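Local atomic coordinates of lectin 2 (Agrocybe aegerita, PDB entry 4TQJ), a protein that binds N-acetylglucosamine specifically at the non-reducing terminal end of glycans. Residues Thr1-Leu9 / Leu169-Asp178; Trp111-Tyr119 / Ile131-Leu140. The protein carries 1 engineered substitution. One frame throughout, in Å; residues are numbered along the deposited sequence.

Contact 1 lies near the middle of a beta-propeller, a ring of antiparallel four-stranded sheets, about 7 Å from the centre of the chain, and contact 2 farther out, about 16 Å from it; their own centres are about 13 Å apart. Contact 2 joins the first two strands of one sheet, 117-121 and 130-134. Contact 1 belongs to the next sheet along the chain, whose first strand, 173-177, is flanked by the short N-terminal strand 4-5 as an additional inner edge. Contact 2 falls within the span of chain between the two segments of contact 1. The two sheets meet where Tyr119 OH lies 2.8 Å from Arg174 O, probably in a hydrogen bond. The N-terminal segment sits at this junction, Gln7 CG packing against Tyr119 OH and Ile5 touching Tyr119.

Contact 1: Thr1-Leu9 / Leu169-Asp178; sequences TSNVITQDL and LDRHLRFLAD
Ile5 and Leu176 exchange backbone hydrogen bonds in both directions, Ile5 N to Leu176 O at 2.9 Å and Leu176 N to Ile5 O likewise, and their side chains run side by side, CB to CB 4.0 Å. One residue on, Thr6 lies across Phe175: its CB sits over one ring face, 3.9 Å from the centroid, as a CH-pi contact offset toward the rim. Gln7 continues the pairing with its side chain. CG leaves anti to the carbonyl carbon (chi1 -59°) and the chain then extends, which carries the amide past the Phe175 ring, at 71° to its plane, as far as Arg174 N. That N-H points to OE1 in the carbonyl plane, at 2.9 Å. In this way the N-terminal segment adds a short antiparallel edge to the innermost strand of a beta-propeller blade. The same OE1 accepts from a water shared with His172 O and Arg174 NH2, while NE2 donates to a second water, held by Leu169 O and His172 O; Leu169 CD2 packs 3.4 Å from Gln7 NE2. Farther out, Ile5 and Leu176 face the preceding blade, touching Tyr119 and Ile132 respectively, whereas Val4, Phe175 and Ala177 meet Val232 of the following one. Thr6 OG1 accepts from Leu9 N at 2.8 Å, an ST motif that turns the chain after the strand, and Arg174 NH1 is held by Phe160 O.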
ATOM      1  N   THR A   1      18.931  -2.098   9.313  1.00 18.67           N
ATOM      2  CA  THR A   1      17.621  -1.682   9.822  1.00 24.98           C
ATOM      3  C   THR A   1      17.133  -2.622  10.913  1.00 25.68           C
ATOM      4  O   THR A   1      17.273  -3.834  10.805  1.00 29.31           O
ATOM      5  CB  THR A   1      16.527  -1.638   8.716  1.00 27.60           C
ATOM      6  OG1 THR A   1      16.897  -0.712   7.687  1.00 22.01           O
ATOM      7  CG2 THR A   1      15.160  -1.211   9.315  1.00 22.72           C
ATOM      8  N   SER A   2      16.569  -2.037  11.965  1.00 25.19           N
ATOM      9  CA  SER A   2      15.902  -2.772  13.029  1.00 28.38           C
ATOM     10  C   SER A   2      14.513  -2.149  13.210  1.00 27.22           C
ATOM     11  O   SER A   2      14.394  -0.932  13.246  1.00 29.62           O
ATOM     12  CB  SER A   2      16.685  -2.624  14.345  1.00 27.81           C
ATOM     13  OG  SER A   2      17.700  -3.603  14.494  1.00 29.41           O
ATOM     14  N   ASN A   3      13.459  -2.952  13.306  1.00 31.04           N
ATOM     15  CA  ASN A   3      12.180  -2.387  13.748  1.00 27.19           C
ATOM     16  C   ASN A   3      12.267  -2.033  15.237  1.00 23.76           C
ATOM     17  O   ASN A   3      12.726  -2.836  16.035  1.00 19.81           O
ATOM     18  CB  ASN A   3      11.021  -3.338  13.462  1.00 39.94           C
ATOM     19  CG  ASN A   3      10.231  -2.938  12.217  1.00 45.55           C
ATOM     20  OD1 ASN A   3      10.778  -2.901  11.105  1.00 43.01           O
ATOM     21  ND2 ASN A   3       8.936  -2.642  12.398  1.00 35.56           N
ATOM     22  N   VAL A   4      11.870  -0.819  15.600  1.00 20.65           N
ATOM     23  CA  VAL A   4      12.098  -0.319  16.957  1.00 15.38           C
ATOM     24  C   VAL A   4      10.904   0.483  17.493  1.00 16.62           C
ATOM     25  O   VAL A   4      10.232   1.212  16.756  1.00 14.32           O
ATOM     26  CB  VAL A   4      13.370   0.569  17.017  1.00 22.09           C
ATOM     27  CG1 VAL A   4      13.388   1.398  18.296  1.00 23.30           C
ATOM     28  CG2 VAL A   4      14.646  -0.277  16.895  1.00 16.87           C
ATOM     29  N   ILE A   5      10.656   0.348  18.788  1.00 15.00           N
ATOM     30  CA  ILE A   5       9.552   1.035  19.436  1.00 15.19           C
ATOM     31  C   ILE A   5      10.097   1.848  20.596  1.00 12.76           C
ATOM     32  O   ILE A   5      10.709   1.284  21.500  1.00 12.36           O
ATOM     33  CB  ILE A   5       8.532   0.016  19.948  1.00 13.35           C
ATOM     34  CG1 ILE A   5       7.865  -0.667  18.754  1.00 17.73           C
ATOM     35  CG2 ILE A   5       7.495   0.676  20.849  1.00 11.31           C
ATOM     36  CD1 ILE A   5       6.972  -1.799  19.138  1.00 14.13           C
ATOM     37  N   THR A   6       9.901   3.163  20.552  1.00 10.62           N
ATOM     38  CA  THR A   6      10.388   4.058  21.608  1.00 12.75           C
ATOM     39  C   THR A   6       9.213   4.780  22.250  1.00 10.74           C
ATOM     40  O   THR A   6       8.093   4.682  21.770  1.00 13.62           O
ATOM     41  CB  THR A   6      11.431   5.115  21.091  1.00 14.11           C
ATOM     42  OG1 THR A   6      10.777   6.114  20.299  1.00 12.93           O
ATOM     43  CG2 THR A   6      12.539   4.464  20.282  1.00 13.16           C
ATOM     44  N   GLN A   7       9.460   5.488  23.348  1.00  9.80           N
ATOM     45  CA  GLN A   7       8.414   6.280  23.986  1.00 13.51           C
ATOM     46  C   GLN A   7       7.930   7.404  23.072  1.00 14.76           C
ATOM     47  O   GLN A   7       6.732   7.656  22.965  1.00 13.84           O
ATOM     48  CB  GLN A   7       8.913   6.847  25.321  1.00 14.19           C
ATOM     49  CG  GLN A   7       9.347   5.758  26.287  1.00 10.95           C
ATOM     50  CD  GLN A   7       9.886   6.281  27.590  1.00 12.06           C
ATOM     51  OE1 GLN A   7      10.717   5.628  28.220  1.00 11.80           O
ATOM     52  NE2 GLN A   7       9.423   7.463  28.007  1.00 12.37           N
ATOM     53  N   ASP A   8       8.864   8.074  22.406  1.00 13.93           N
ATOM     54  CA  ASP A   8       8.507   9.183  21.525  1.00 16.96           C
ATOM     55  C   ASP A   8       7.890   8.681  20.216  1.00 12.84           C
ATOM     56  O   ASP A   8       7.007   9.311  19.640  1.00 14.87           O
ATOM     57  CB  ASP A   8       9.743  10.036  21.223  1.00 20.61           C
ATOM     58  CG  ASP A   8      10.184  10.862  22.417  1.00 26.16           C
ATOM     59  OD1 ASP A   8       9.355  11.084  23.326  1.00 28.07           O
ATOM     60  OD2 ASP A   8      11.358  11.289  22.457  1.00 31.56           O
ATOM     61  N   LEU A   9       8.377   7.546  19.746  1.00 10.75           N
ATOM     62  CA  LEU A   9       7.893   6.968  18.493  1.00 12.48           C
ATOM     63  C   LEU A   9       7.470   5.533  18.738  1.00 12.04           C
ATOM     64  O   LEU A   9       8.193   4.601  18.415  1.00 13.32           O
ATOM     65  CB  LEU A   9       8.990   7.041  17.428  1.00 12.82           C
ATOM     66  CG  LEU A   9       9.302   8.457  16.950  1.00 17.26           C
ATOM     67  CD1 LEU A   9      10.589   8.500  16.117  1.00 22.20           C
ATOM     68  CD2 LEU A   9       8.128   9.015  16.155  1.00 13.89           C
ATOM     69  N   LEU A 169       9.323   7.986  34.332  1.00 16.08           N
ATOM     70  CA  LEU A 169       9.337   8.691  33.068  1.00 13.51           C
ATOM     71  C   LEU A 169      10.211   9.935  33.088  1.00 15.50           C
ATOM     72  O   LEU A 169      10.697  10.350  32.043  1.00 15.80           O
ATOM     73  CB  LEU A 169       7.916   9.028  32.638  1.00 14.99           C
ATOM     74  CG  LEU A 169       7.160   7.751  32.296  1.00 13.84           C
ATOM     75  CD1 LEU A 169       5.664   7.984  32.372  1.00 16.34           C
ATOM     76  CD2 LEU A 169       7.594   7.248  30.923  1.00 15.64           C
ATOM     77  N   ASP A 170      10.444  10.514  34.268  1.00 15.26           N
ATOM     78  CA  ASP A 170      11.350  11.659  34.352  1.00 15.23           C
ATOM     79  C   ASP A 170      12.833  11.297  34.523  1.00 17.37           C
ATOM     80  O   ASP A 170      13.689  12.182  34.560  1.00 19.01           O
ATOM     81  CB  ASP A 170      10.881  12.678  35.415  1.00 20.99           C
ATOM     82  CG  ASP A 170      10.987  12.153  36.845  1.00 21.92           C
ATOM     83  OD1 ASP A 170      11.256  10.949  37.054  1.00 24.42           O
ATOM     84  OD2 ASP A 170      10.777  12.955  37.777  1.00 25.90           O
ATOM     85  N   ARG A 171      13.144  10.004  34.583  1.00 13.97           N
ATOM     86  CA  ARG A 171      14.506   9.566  34.830  1.00 12.81           C
ATOM     87  C   ARG A 171      15.051   8.530  33.839  1.00 13.23           C
ATOM     88  O   ARG A 171      16.245   8.517  33.546  1.00 13.93           O
ATOM     89  CB  ARG A 171      14.619   9.026  36.264  1.00 13.11           C
ATOM     90  CG  ARG A 171      14.418  10.097  37.335  1.00 20.71           C
ATOM     91  CD  ARG A 171      14.474   9.547  38.762  1.00 17.02           C
ATOM     92  NE  ARG A 171      15.720   8.844  39.040  1.00 19.26           N
ATOM     93  CZ  ARG A 171      16.866   9.435  39.377  1.00 21.28           C
ATOM     94  NH1 ARG A 171      16.939  10.756  39.467  1.00 20.76           N
ATOM     95  NH2 ARG A 171      17.947   8.698  39.608  1.00 18.24           N
ATOM     96  N   HIS A 172      14.164   7.693  33.319  1.00 14.15           N
ATOM     97  CA  HIS A 172      14.542   6.462  32.620  1.00 13.89           C
ATOM     98  C   HIS A 172      13.838   6.325  31.275  1.00 12.02           C
ATOM     99  O   HIS A 172      12.845   7.003  31.018  1.00 14.22           O
ATOM    100  CB  HIS A 172      14.201   5.261  33.510  1.00 14.11           C
ATOM    101  CG  HIS A 172      14.657   5.428  34.928  1.00 12.66           C
ATOM    102  ND1 HIS A 172      13.801   5.319  36.004  1.00 18.84           N
ATOM    103  CD2 HIS A 172      15.868   5.747  35.441  1.00 15.66           C
ATOM    104  CE1 HIS A 172      14.471   5.543  37.121  1.00 16.48           C
ATOM    105  NE2 HIS A 172      15.727   5.805  36.808  1.00 15.49           N
ATOM    106  N   LEU A 173      14.357   5.436  30.431  1.00 10.35           N
ATOM    107  CA  LEU A 173      13.785   5.168  29.119  1.00 11.20           C
ATOM    108  C   LEU A 173      13.546   3.679  28.939  1.00 13.54           C
ATOM    109  O   LEU A 173      14.376   2.862  29.320  1.00 14.15           O
ATOM    110  CB  LEU A 173      14.726   5.649  28.015  1.00  9.64           C
ATOM    111  CG  LEU A 173      15.041   7.152  28.036  1.00 14.35           C
ATOM    112  CD1 LEU A 173      16.258   7.430  27.176  1.00  9.78           C
ATOM    113  CD2 LEU A 173      13.827   7.966  27.564  1.00 11.82           C
ATOM    114  N   ARG A 174      12.414   3.323  28.343  1.00 13.10           N
ATOM    115  CA  ARG A 174      12.125   1.923  28.099  1.00 12.25           C
ATOM    116  C   ARG A 174      11.651   1.735  26.670  1.00 11.08           C
ATOM    117  O   ARG A 174      10.618   2.263  26.285  1.00 11.01           O
ATOM    118  CB  ARG A 174      11.100   1.396  29.112  1.00 13.84           C
ATOM    119  CG  ARG A 174      11.716   1.116  30.504  1.00 14.90           C
ATOM    120  CD  ARG A 174      10.648   1.087  31.599  1.00 12.08           C
ATOM    121  NE  ARG A 174      10.079   2.418  31.793  1.00 15.97           N
ATOM    122  CZ  ARG A 174       9.080   2.708  32.624  1.00 15.67           C
ATOM    123  NH1 ARG A 174       8.507   1.761  33.355  1.00 15.12           N
ATOM    124  NH2 ARG A 174       8.641   3.954  32.708  1.00 14.68           N
ATOM    125  N   PHE A 175      12.429   0.980  25.899  1.00 13.16           N
ATOM    126  CA  PHE A 175      12.176   0.791  24.474  1.00 13.56           C
ATOM    127  C   PHE A 175      12.078  -0.701  24.160  1.00 11.32           C
ATOM    128  O   PHE A 175      12.423  -1.541  24.982  1.00 14.57           O
ATOM    129  CB  PHE A 175      13.321   1.372  23.629  1.00 13.51           C
ATOM    130  CG  PHE A 175      13.594   2.843  23.840  1.00 11.00           C
ATOM    131  CD1 PHE A 175      14.853   3.358  23.535  1.00 17.60           C
ATOM    132  CD2 PHE A 175      12.612   3.713  24.282  1.00 14.16           C
ATOM    133  CE1 PHE A 175      15.135   4.702  23.691  1.00 13.71           C
ATOM    134  CE2 PHE A 175      12.888   5.064  24.438  1.00 14.62           C
ATOM    135  CZ  PHE A 175      14.155   5.556  24.137  1.00 10.55           C
ATOM    136  N   LEU A 176      11.634  -1.024  22.953  1.00 11.09           N
ATOM    137  CA  LEU A 176      11.628  -2.399  22.481  1.00 13.55           C
ATOM    138  C   LEU A 176      12.429  -2.421  21.189  1.00 12.41           C
ATOM    139  O   LEU A 176      12.224  -1.588  20.328  1.00 12.78           O
ATOM    140  CB  LEU A 176      10.206  -2.881  22.225  1.00 12.96           C
ATOM    141  CG  LEU A 176       9.216  -2.871  23.396  1.00 13.91           C
ATOM    142  CD1 LEU A 176       7.789  -3.153  22.886  1.00  9.58           C
ATOM    143  CD2 LEU A 176       9.640  -3.860  24.478  1.00 13.17           C
ATOM    144  N   ALA A 177      13.368  -3.350  21.079  1.00 15.95           N
ATOM    145  CA  ALA A 177      14.204  -3.455  19.894  1.00 14.97           C
ATOM    146  C   ALA A 177      14.869  -4.813  19.885  1.00 17.22           C
ATOM    147  O   ALA A 177      15.093  -5.399  20.931  1.00 17.87           O
ATOM    148  CB  ALA A 177      15.262  -2.355  19.890  1.00 16.72           C
ATOM    149  N   ASP A 178      15.199  -5.311  18.704  1.00 17.07           N
ATOM    150  CA  ASP A 178      15.965  -6.541  18.633  1.00 20.02           C
ATOM    151  C   ASP A 178      17.440  -6.221  18.797  1.00 16.97           C
ATOM    152  O   ASP A 178      18.070  -5.696  17.875  1.00 16.98           O
ATOM    153  CB  ASP A 178      15.736  -7.257  17.302  1.00 23.13           C
ATOM    154  CG  ASP A 178      16.394  -8.618  17.267  1.00 21.24           C
ATOM    155  OD1 ASP A 178      16.888  -9.058  18.324  1.00 22.16           O
ATOM    156  OD2 ASP A 178      16.422  -9.242  16.191  1.00 25.36           O
TER
HETATM  157  O   HOH W   1      14.890  -4.105  16.570  1.00 25.32           O
HETATM  158  O   HOH W   2      10.695   5.201  31.025  1.00 11.16           O
HETATM  159  O   HOH W   3      11.253   8.934  29.782  1.00 16.39           O

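Contact 2: Trp111-Tyr119 / Ile131-Leu140; sequences WRVEKHLRY and IIGFGEKGVL
The imidazole of His116 and the carboxylate of Glu136 meet at the ring edge, their planes 71° apart: NE2 donates an almost straight bond of 3.1 Å to OE1. Arg112 N, also in the ring plane, donates to ND1; bonds at both ring nitrogens fix its rotation, while Lys115 CB covers the centre of one face. The indole of Trp111 has Gly133 O and Phe134 N at its edge, and the Trp111 CB lies over one face of the Arg118 guanidinium, offset toward the rim; Arg118 NH1 is bound by Phe104 O. These groups frame the beta hairpin of strands 117-121 and 130-134, the inner two strands of a propeller blade. Gly133 and Gly135 carry no side chains, and the far end of the indole comes close to their backbone, CH2 3.7 Å from Gly133 CA. Two hydrogen-bonded pairs, Leu117 with Phe134 and Tyr119 with Ile132, hold the strands together; the Leu117 N to Phe134 O bond is the longest of the four, at 3.3 Å. On the face carrying these four residues, the Tyr119 and Phe134 rings meet obliquely, planes at 76°, with Tyr119 CE2 3.7 Å from Phe134 CE2; beyond them lies strand 173-177 of the next blade. In the turn after strand 130-134, Glu136 starts with CG anti to its N and bends at chi2 (77°), which brings the carboxylate to the edge of the His116 ring and to the end of Lys115. There Lys115 NZ, in cation-pi contact with Tyr162, completes a salt bridge 3.5 Å from Glu136 OE1, the oxygen that His116 already grips.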
ATOM      1  N   TRP A 111      -4.123   2.353  34.911  1.00 25.48           N
ATOM      2  CA  TRP A 111      -3.013   2.811  34.077  1.00 21.04           C
ATOM      3  C   TRP A 111      -3.009   4.320  33.974  1.00 18.71           C
ATOM      4  O   TRP A 111      -4.061   4.937  33.817  1.00 22.95           O
ATOM      5  CB  TRP A 111      -3.089   2.163  32.692  1.00 17.45           C
ATOM      6  CG  TRP A 111      -2.842   0.702  32.748  1.00 21.82           C
ATOM      7  CD1 TRP A 111      -3.715  -0.256  33.165  1.00 24.92           C
ATOM      8  CD2 TRP A 111      -1.630   0.017  32.392  1.00 21.56           C
ATOM      9  NE1 TRP A 111      -3.129  -1.499  33.091  1.00 25.14           N
ATOM     10  CE2 TRP A 111      -1.848  -1.358  32.619  1.00 25.11           C
ATOM     11  CE3 TRP A 111      -0.386   0.434  31.902  1.00 18.29           C
ATOM     12  CZ2 TRP A 111      -0.868  -2.323  32.373  1.00 19.28           C
ATOM     13  CZ3 TRP A 111       0.588  -0.523  31.655  1.00 17.34           C
ATOM     14  CH2 TRP A 111       0.343  -1.884  31.895  1.00 21.38           C
ATOM     15  N   ARG A 112      -1.821   4.912  34.065  1.00 18.83           N
ATOM     16  CA  ARG A 112      -1.647   6.362  34.026  1.00 18.56           C
ATOM     17  C   ARG A 112      -0.567   6.771  33.017  1.00 20.13           C
ATOM     18  O   ARG A 112       0.524   6.200  32.998  1.00 19.19           O
ATOM     19  CB  ARG A 112      -1.235   6.884  35.406  1.00 19.78           C
ATOM     20  CG  ARG A 112      -2.284   6.698  36.513  1.00 25.41           C
ATOM     21  CD  ARG A 112      -3.478   7.616  36.281  1.00 26.52           C
ATOM     22  NE  ARG A 112      -4.545   7.412  37.254  1.00 28.98           N
ATOM     23  CZ  ARG A 112      -5.483   6.477  37.155  1.00 25.98           C
ATOM     24  NH1 ARG A 112      -5.487   5.642  36.128  1.00 24.37           N
ATOM     25  NH2 ARG A 112      -6.419   6.371  38.093  1.00 32.73           N
ATOM     26  N   VAL A 113      -0.868   7.773  32.197  1.00 17.18           N
ATOM     27  CA  VAL A 113       0.106   8.305  31.246  1.00 18.32           C
ATOM     28  C   VAL A 113       1.353   8.835  31.972  1.00 19.20           C
ATOM     29  O   VAL A 113       2.460   8.827  31.415  1.00 15.82           O
ATOM     30  CB  VAL A 113      -0.540   9.417  30.375  1.00 24.14           C
ATOM     31  CG1 VAL A 113       0.512  10.256  29.666  1.00 23.72           C
ATOM     32  CG2 VAL A 113      -1.519   8.805  29.388  1.00 19.47           C
ATOM     33  N   GLU A 114       1.177   9.270  33.221  1.00 17.11           N
ATOM     34  CA  GLU A 114       2.286   9.815  34.023  1.00 18.44           C
ATOM     35  C   GLU A 114       3.219   8.759  34.640  1.00 17.08           C
ATOM     36  O   GLU A 114       4.287   9.094  35.163  1.00 17.78           O
ATOM     37  CB  GLU A 114       1.733  10.685  35.157  1.00 23.69           C
ATOM     38  CG  GLU A 114       0.818  11.816  34.701  1.00 30.53           C
ATOM     39  CD  GLU A 114      -0.653  11.406  34.589  1.00 27.35           C
ATOM     40  OE1 GLU A 114      -0.980  10.201  34.712  1.00 23.11           O
ATOM     41  OE2 GLU A 114      -1.496  12.307  34.380  1.00 37.46           O
ATOM     42  N   LYS A 115       2.808   7.496  34.610  1.00 12.32           N
ATOM     43  CA  LYS A 115       3.544   6.443  35.311  1.00 16.90           C
ATOM     44  C   LYS A 115       3.905   5.262  34.404  1.00 16.23           C
ATOM     45  O   LYS A 115       4.922   4.600  34.604  1.00 17.96           O
ATOM     46  CB  LYS A 115       2.721   5.926  36.499  1.00 15.28           C
ATOM     47  CG  LYS A 115       2.201   7.024  37.436  1.00 17.65           C
ATOM     48  CD  LYS A 115       1.362   6.435  38.574  1.00 22.59           C
ATOM     49  CE  LYS A 115       2.212   5.602  39.524  1.00 26.84           C
ATOM     50  NZ  LYS A 115       1.434   5.019  40.680  1.00 24.86           N
ATOM     51  N   HIS A 116       3.062   5.002  33.411  1.00 15.81           N
ATOM     52  CA  HIS A 116       3.170   3.784  32.629  1.00 16.20           C
ATOM     53  C   HIS A 116       3.355   4.028  31.129  1.00 14.93           C
ATOM     54  O   HIS A 116       3.077   5.116  30.616  1.00 15.25           O
ATOM     55  CB  HIS A 116       1.931   2.920  32.868  1.00 16.07           C
ATOM     56  CG  HIS A 116       1.537   2.829  34.308  1.00 17.42           C
ATOM     57  ND1 HIS A 116       0.368   3.372  34.796  1.00 17.91           N
ATOM     58  CD2 HIS A 116       2.165   2.270  35.369  1.00 15.53           C
ATOM     59  CE1 HIS A 116       0.290   3.146  36.095  1.00 19.91           C
ATOM     60  NE2 HIS A 116       1.366   2.478  36.465  1.00 16.70           N
ATOM     61  N   LEU A 117       3.831   2.992  30.445  1.00 16.67           N
ATOM     62  CA  LEU A 117       3.939   2.978  28.990  1.00 14.97           C
ATOM     63  C   LEU A 117       3.107   1.830  28.454  1.00 16.61           C
ATOM     64  O   LEU A 117       3.153   0.737  29.002  1.00 13.51           O
ATOM     65  CB  LEU A 117       5.393   2.754  28.564  1.00 13.00           C
ATOM     66  CG  LEU A 117       6.372   3.823  29.047  1.00 14.69           C
ATOM     67  CD1 LEU A 117       7.817   3.326  28.975  1.00 11.41           C
ATOM     68  CD2 LEU A 117       6.169   5.087  28.228  1.00 12.13           C
ATOM     69  N   ARG A 118       2.370   2.076  27.375  1.00 12.04           N
ATOM     70  CA  ARG A 118       1.625   1.033  26.686  1.00 14.40           C
ATOM     71  C   ARG A 118       1.993   1.024  25.211  1.00 14.74           C
ATOM     72  O   ARG A 118       1.905   2.046  24.545  1.00 12.82           O
ATOM     73  CB  ARG A 118       0.114   1.232  26.882  1.00 15.90           C
ATOM     74  CG  ARG A 118      -0.382   0.719  28.239  1.00 15.97           C
ATOM     75  CD  ARG A 118      -1.703   1.366  28.689  1.00 20.91           C
ATOM     76  NE  ARG A 118      -1.548   2.775  29.036  1.00 17.30           N
ATOM     77  CZ  ARG A 118      -2.549   3.568  29.411  1.00 21.35           C
ATOM     78  NH1 ARG A 118      -3.775   3.083  29.511  1.00 20.72           N
ATOM     79  NH2 ARG A 118      -2.323   4.844  29.704  1.00 21.78           N
ATOM     80  N   TYR A 119       2.412  -0.137  24.718  1.00 14.24           N
ATOM     81  CA  TYR A 119       2.857  -0.308  23.334  1.00 12.65           C
ATOM     82  C   TYR A 119       2.088  -1.437  22.674  1.00 15.13           C
ATOM     83  O   TYR A 119       1.505  -2.284  23.352  1.00 15.59           O
ATOM     84  CB  TYR A 119       4.326  -0.718  23.293  1.00 12.60           C
ATOM     85  CG  TYR A 119       5.337   0.296  23.790  1.00 13.26           C
ATOM     86  CD1 TYR A 119       5.193   1.652  23.540  1.00 12.13           C
ATOM     87  CD2 TYR A 119       6.466  -0.123  24.483  1.00 13.47           C
ATOM     88  CE1 TYR A 119       6.147   2.570  23.997  1.00 15.01           C
ATOM     89  CE2 TYR A 119       7.414   0.776  24.929  1.00 12.98           C
ATOM     90  CZ  TYR A 119       7.253   2.117  24.693  1.00 12.32           C
ATOM     91  OH  TYR A 119       8.219   3.002  25.128  1.00 14.55           O
ATOM     92  N   ILE A 131      -0.405  -6.798  23.092  1.00 18.03           N
ATOM     93  CA  ILE A 131      -0.414  -5.620  23.926  1.00 16.85           C
ATOM     94  C   ILE A 131       0.674  -5.794  24.966  1.00 22.74           C
ATOM     95  O   ILE A 131       0.721  -6.809  25.673  1.00 16.61           O
ATOM     96  CB  ILE A 131      -1.753  -5.441  24.637  1.00 18.27           C
ATOM     97  CG1 ILE A 131      -2.885  -5.318  23.617  1.00 18.53           C
ATOM     98  CG2 ILE A 131      -1.703  -4.225  25.536  1.00 17.49           C
ATOM     99  CD1 ILE A 131      -4.260  -5.430  24.243  1.00 20.09           C
ATOM    100  N   ILE A 132       1.578  -4.827  25.031  1.00 17.07           N
ATOM    101  CA  ILE A 132       2.624  -4.867  26.039  1.00 18.16           C
ATOM    102  C   ILE A 132       2.647  -3.563  26.807  1.00 19.41           C
ATOM    103  O   ILE A 132       2.777  -2.485  26.232  1.00 19.20           O
ATOM    104  CB  ILE A 132       4.010  -5.225  25.426  1.00 17.80           C
ATOM    105  CG1 ILE A 132       5.127  -5.117  26.467  1.00 18.94           C
ATOM    106  CG2 ILE A 132       4.325  -4.378  24.221  1.00 20.92           C
ATOM    107  CD1 ILE A 132       6.383  -5.874  26.024  1.00 21.22           C
ATOM    108  N   GLY A 133       2.492  -3.659  28.119  1.00 17.89           N
ATOM    109  CA  GLY A 133       2.444  -2.467  28.939  1.00 19.00           C
ATOM    110  C   GLY A 133       3.461  -2.510  30.050  1.00 17.85           C
ATOM    111  O   GLY A 133       3.630  -3.529  30.708  1.00 19.20           O
ATOM    112  N   PHE A 134       4.151  -1.398  30.248  1.00 17.13           N
ATOM    113  CA  PHE A 134       5.095  -1.274  31.352  1.00 17.84           C
ATOM    114  C   PHE A 134       4.334  -0.665  32.516  1.00 17.07           C
ATOM    115  O   PHE A 134       4.209   0.552  32.617  1.00 16.46           O
ATOM    116  CB  PHE A 134       6.289  -0.408  30.946  1.00 14.21           C
ATOM    117  CG  PHE A 134       7.227  -1.088  29.965  1.00 17.14           C
ATOM    118  CD1 PHE A 134       8.323  -1.813  30.420  1.00 18.70           C
ATOM    119  CD2 PHE A 134       7.005  -1.015  28.594  1.00 14.72           C
ATOM    120  CE1 PHE A 134       9.188  -2.455  29.522  1.00 14.38           C
ATOM    121  CE2 PHE A 134       7.870  -1.655  27.689  1.00 13.66           C
ATOM    122  CZ  PHE A 134       8.956  -2.366  28.151  1.00 13.11           C
ATOM    123  N   GLY A 135       3.809  -1.531  33.379  1.00 16.58           N
ATOM    124  CA  GLY A 135       2.903  -1.105  34.429  1.00 19.97           C
ATOM    125  C   GLY A 135       3.526  -0.981  35.808  1.00 21.46           C
ATOM    126  O   GLY A 135       4.702  -0.639  35.946  1.00 15.88           O
ATOM    127  N   GLU A 136       2.727  -1.263  36.832  1.00 14.90           N
ATOM    128  CA  GLU A 136       3.164  -1.070  38.205  1.00 20.38           C
ATOM    129  C   GLU A 136       4.124  -2.171  38.626  1.00 18.75           C
ATOM    130  O   GLU A 136       5.281  -1.900  38.971  1.00 24.49           O
ATOM    131  CB  GLU A 136       1.948  -0.979  39.139  1.00 24.88           C
ATOM    132  CG  GLU A 136       2.228  -0.331  40.480  1.00 28.71           C
ATOM    133  CD  GLU A 136       2.329   1.190  40.427  1.00 26.53           C
ATOM    134  OE1 GLU A 136       2.044   1.805  39.370  1.00 23.52           O
ATOM    135  OE2 GLU A 136       2.704   1.778  41.467  1.00 27.37           O
ATOM    136  N   LYS A 137       3.666  -3.416  38.565  1.00 19.24           N
ATOM    137  CA  LYS A 137       4.455  -4.543  39.047  1.00 20.61           C
ATOM    138  C   LYS A 137       5.423  -5.093  37.999  1.00 19.93           C
ATOM    139  O   LYS A 137       6.162  -6.038  38.253  1.00 19.92           O
ATOM    140  CB  LYS A 137       3.536  -5.667  39.543  1.00 27.25           C
ATOM    141  CG  LYS A 137       2.593  -5.287  40.671  1.00 28.96           C
ATOM    142  CD  LYS A 137       1.826  -6.533  41.132  1.00 37.64           C
ATOM    143  CE  LYS A 137       0.520  -6.191  41.851  1.00 41.21           C
ATOM    144  NZ  LYS A 137       0.734  -5.455  43.128  1.00 35.52           N
ATOM    145  N   GLY A 138       5.410  -4.516  36.809  1.00 19.88           N
ATOM    146  CA  GLY A 138       6.324  -4.959  35.782  1.00 17.07           C
ATOM    147  C   GLY A 138       5.727  -4.883  34.401  1.00 16.97           C
ATOM    148  O   GLY A 138       4.889  -4.033  34.131  1.00 17.87           O
ATOM    149  N   VAL A 139       6.186  -5.765  33.521  1.00 18.31           N
ATOM    150  CA  VAL A 139       5.738  -5.782  32.135  1.00 17.11           C
ATOM    151  C   VAL A 139       4.547  -6.708  32.011  1.00 24.13           C
ATOM    152  O   VAL A 139       4.669  -7.909  32.236  1.00 20.13           O
ATOM    153  CB  VAL A 139       6.828  -6.319  31.207  1.00 19.45           C
ATOM    154  CG1 VAL A 139       6.358  -6.304  29.748  1.00 15.87           C
ATOM    155  CG2 VAL A 139       8.103  -5.526  31.387  1.00 17.87           C
ATOM    156  N   LEU A 140       3.397  -6.139  31.669  1.00 22.13           N
ATOM    157  CA  LEU A 140       2.184  -6.909  31.468  1.00 20.13           C
ATOM    158  C   LEU A 140       2.000  -7.124  29.983  1.00 24.53           C
ATOM    159  O   LEU A 140       2.118  -6.179  29.199  1.00 21.93           O
ATOM    160  CB  LEU A 140       0.963  -6.151  32.001  1.00 21.01           C
ATOM    161  CG  LEU A 140       0.660  -6.163  33.495  1.00 25.59           C
ATOM    162  CD1 LEU A 140       0.621  -7.583  34.007  1.00 29.42           C
ATOM    163  CD2 LEU A 140       1.672  -5.334  34.270  1.00 20.29           C
TER
HETATM  164  O   HOH W   4       5.916   2.014  34.625  1.00 12.31           O